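Local coordinates for protein peptidylprolyl Isomerase (Naegleria fowleri, PDB 6B4P) that probably catalyses the cis-trans isomerisation of peptide bonds preceding proline, as a member of the FKBP family of peptidylprolyl isomerases, at residues V44-T49 with L117-E122. Residues are numbered along the deposited sequence; the frame is centred on the assembly and turned at random.
Sequences VHYTGT and LMFEIE
His-45, Thr-47 and Thr-49 each pair with a residue of 117-122 through two backbone hydrogen bonds, six in all, tying the antiparallel strands together in regular register. The straightest runs from Glu-122 N to His-45 O, 2.8 Å with 172° at the hydrogen. Between these pairs, CA-H groups also approach carbonyls, the Tyr-46 CA lying 3.0 Å from Glu-120 O.

One face of the pair is mostly apolar. The side chains of Tyr-46 and Phe-119 run side by side in the same direction, their ring planes turned about 60° to each other; Tyr-46 CD1 lies at the edge of the phenylalanine ring, 4.0 Å from Phe-119 CE1. Phe-119 also leans across Gly-48, its CD1 3.6 Å from the glycine CA. Farther along, Val-44 CB packs on Ile-121 CG2 at 3.9 Å.

The other face is more polar. A water bridges Thr-47 OG1, at 2.7 Å, and Glu-120 OE1, to which it donates a longer bond. Thr-49 OG1 sits between its own backbone N and carbonyl carbon (chi1 60°), which brings it to 3.3 Å from Met-118 CB, while the methionine chain, bent at chi2 and chi3, leads off onto Tyr-93 and Glu-95 of strand 91-96.

In the second shell, Trp-79 of helix 77-84 meets both aromatic rings edge-to-face, and the Tyr-46 hydroxyl is hydrogen-bonded to Asp-57 and Arg-62. Ser-58 binds Thr-47 OG1, and Ser-59 binds His-45 ND1. Such a curved sheet wrapped against a short helix is characteristic of the FKBP fold; Tyr-46, Phe-119, Trp-79 and Asp-57 probably belong to the proline-binding pocket, as in FKBP relatives. The chemistry is thus divided: backbone bonds set the register, the aromatic face packs with Trp-79, and threonines, water and ionisable groups occupy the more exposed face.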
loop_
_atom_site.group_PDB
_atom_site.type_symbol
_atom_site.label_atom_id
_atom_site.label_comp_id
_atom_site.label_asym_id
_atom_site.label_seq_id
_atom_site.Cartn_x
_atom_site.Cartn_y
_atom_site.Cartn_z
ATOM N N VAL A 44 -0.789 -5.332 7.915
ATOM C CA VAL A 44 -1.740 -4.697 7.010
ATOM C C VAL A 44 -2.640 -5.745 6.381
ATOM O O VAL A 44 -2.245 -6.896 6.164
ATOM C CB VAL A 44 -1.048 -3.873 5.895
ATOM C CG1 VAL A 44 -0.173 -2.750 6.483
ATOM C CG2 VAL A 44 -0.232 -4.769 4.967
ATOM N N HIS A 45 -3.870 -5.330 6.091
ATOM C CA HIS A 45 -4.727 -6.044 5.162
ATOM C C HIS A 45 -4.785 -5.230 3.884
ATOM O O HIS A 45 -4.862 -3.997 3.931
ATOM C CB HIS A 45 -6.130 -6.264 5.731
ATOM C CG HIS A 45 -6.308 -7.607 6.361
ATOM N ND1 HIS A 45 -5.912 -8.772 5.740
ATOM C CD2 HIS A 45 -6.837 -7.974 7.552
ATOM C CE1 HIS A 45 -6.192 -9.800 6.521
ATOM N NE2 HIS A 45 -6.750 -9.343 7.628
ATOM N N TYR A 46 -4.742 -5.912 2.739
ATOM C CA TYR A 46 -4.705 -5.168 1.490
ATOM C C TYR A 46 -5.473 -5.904 0.406
ATOM O O TYR A 46 -5.656 -7.121 0.455
ATOM C CB TYR A 46 -3.265 -4.935 1.015
ATOM C CG TYR A 46 -2.601 -6.221 0.599
ATOM C CD1 TYR A 46 -2.619 -6.641 -0.731
ATOM C CD2 TYR A 46 -1.982 -7.037 1.538
ATOM C CE1 TYR A 46 -2.030 -7.846 -1.100
ATOM C CE2 TYR A 46 -1.395 -8.238 1.181
ATOM C CZ TYR A 46 -1.416 -8.633 -0.143
ATOM O OH TYR A 46 -0.852 -9.821 -0.512
ATOM N N THR A 47 -5.895 -5.137 -0.599
ATOM C CA THR A 47 -6.433 -5.670 -1.848
ATOM C C THR A 47 -5.759 -4.938 -2.999
ATOM O O THR A 47 -5.780 -3.705 -3.044
ATOM C CB THR A 47 -7.952 -5.510 -1.917
ATOM O OG1 THR A 47 -8.570 -6.223 -0.830
ATOM C CG2 THR A 47 -8.491 -6.068 -3.233
ATOM N N GLY A 48 -5.141 -5.688 -3.906
ATOM C CA GLY A 48 -4.454 -5.121 -5.055
ATOM C C GLY A 48 -5.241 -5.363 -6.330
ATOM O O GLY A 48 -5.694 -6.482 -6.590
ATOM N N THR A 49 -5.367 -4.303 -7.132
ATOM C CA THR A 49 -6.031 -4.353 -8.430
ATOM C C THR A 49 -5.186 -3.641 -9.472
ATOM O O THR A 49 -4.398 -2.752 -9.154
ATOM C CB THR A 49 -7.420 -3.701 -8.390
ATOM O OG1 THR A 49 -7.295 -2.328 -8.007
ATOM C CG2 THR A 49 -8.308 -4.390 -7.382
ATOM N N LEU A 117 -0.316 -0.022 -10.016
ATOM C CA LEU A 117 -1.037 -0.892 -9.099
ATOM C C LEU A 117 -1.918 -0.049 -8.198
ATOM O O LEU A 117 -1.471 0.980 -7.681
ATOM C CB LEU A 117 -0.087 -1.722 -8.222
ATOM C CG LEU A 117 0.949 -2.548 -8.977
ATOM C CD1 LEU A 117 1.816 -3.289 -7.987
ATOM C CD2 LEU A 117 0.279 -3.519 -9.947
ATOM N N MET A 118 -3.157 -0.495 -7.997
ATOM C CA MET A 118 -4.060 0.130 -7.038
ATOM C C MET A 118 -4.161 -0.749 -5.797
ATOM O O MET A 118 -4.331 -1.969 -5.911
ATOM C CB MET A 118 -5.446 0.321 -7.643
ATOM C CG MET A 118 -5.449 0.945 -9.030
ATOM S SD MET A 118 -4.698 2.595 -9.107
ATOM C CE MET A 118 -5.752 3.533 -8.015
ATOM N N PHE A 119 -4.075 -0.145 -4.612
ATOM C CA PHE A 119 -4.175 -0.924 -3.384
ATOM C C PHE A 119 -5.121 -0.253 -2.406
ATOM O O PHE A 119 -4.982 0.943 -2.129
ATOM C CB PHE A 119 -2.820 -1.100 -2.675
ATOM C CG PHE A 119 -1.901 -2.099 -3.321
ATOM C CD1 PHE A 119 -1.990 -3.441 -3.017
ATOM C CD2 PHE A 119 -0.918 -1.681 -4.198
ATOM C CE1 PHE A 119 -1.118 -4.367 -3.591
ATOM C CE2 PHE A 119 -0.059 -2.593 -4.782
ATOM C CZ PHE A 119 -0.153 -3.929 -4.474
ATOM N N GLU A 120 -6.047 -1.032 -1.853
ATOM C CA GLU A 120 -6.675 -0.693 -0.582
ATOM C C GLU A 120 -5.784 -1.285 0.497
ATOM O O GLU A 120 -5.475 -2.473 0.434
ATOM C CB GLU A 120 -8.081 -1.282 -0.454
ATOM C CG GLU A 120 -9.125 -0.679 -1.374
ATOM C CD GLU A 120 -10.533 -0.882 -0.847
ATOM O OE1 GLU A 120 -10.729 -1.762 0.020
ATOM O OE2 GLU A 120 -11.440 -0.150 -1.292
ATOM N N ILE A 121 -5.345 -0.467 1.457
ATOM C CA ILE A 121 -4.495 -0.924 2.557
ATOM C C ILE A 121 -5.104 -0.466 3.872
ATOM O O ILE A 121 -5.463 0.708 4.020
ATOM C CB ILE A 121 -3.057 -0.387 2.444
ATOM C CG1 ILE A 121 -2.441 -0.745 1.086
ATOM C CG2 ILE A 121 -2.210 -0.921 3.592
ATOM C CD1 ILE A 121 -1.020 -0.214 0.921
ATOM N N GLU A 122 -5.254 -1.392 4.809
ATOM C CA GLU A 122 -5.669 -1.077 6.172
ATOM C C GLU A 122 -4.476 -1.348 7.075
ATOM O O GLU A 122 -3.957 -2.470 7.093
ATOM C CB GLU A 122 -6.869 -1.911 6.613
ATOM C CG GLU A 122 -7.316 -1.584 8.022
ATOM C CD GLU A 122 -8.528 -2.385 8.460
ATOM O OE1 GLU A 122 -8.921 -3.316 7.728
ATOM O OE2 GLU A 122 -9.090 -2.086 9.538
HETATM O O HOH W 1 -9.130 -4.355 1.047
#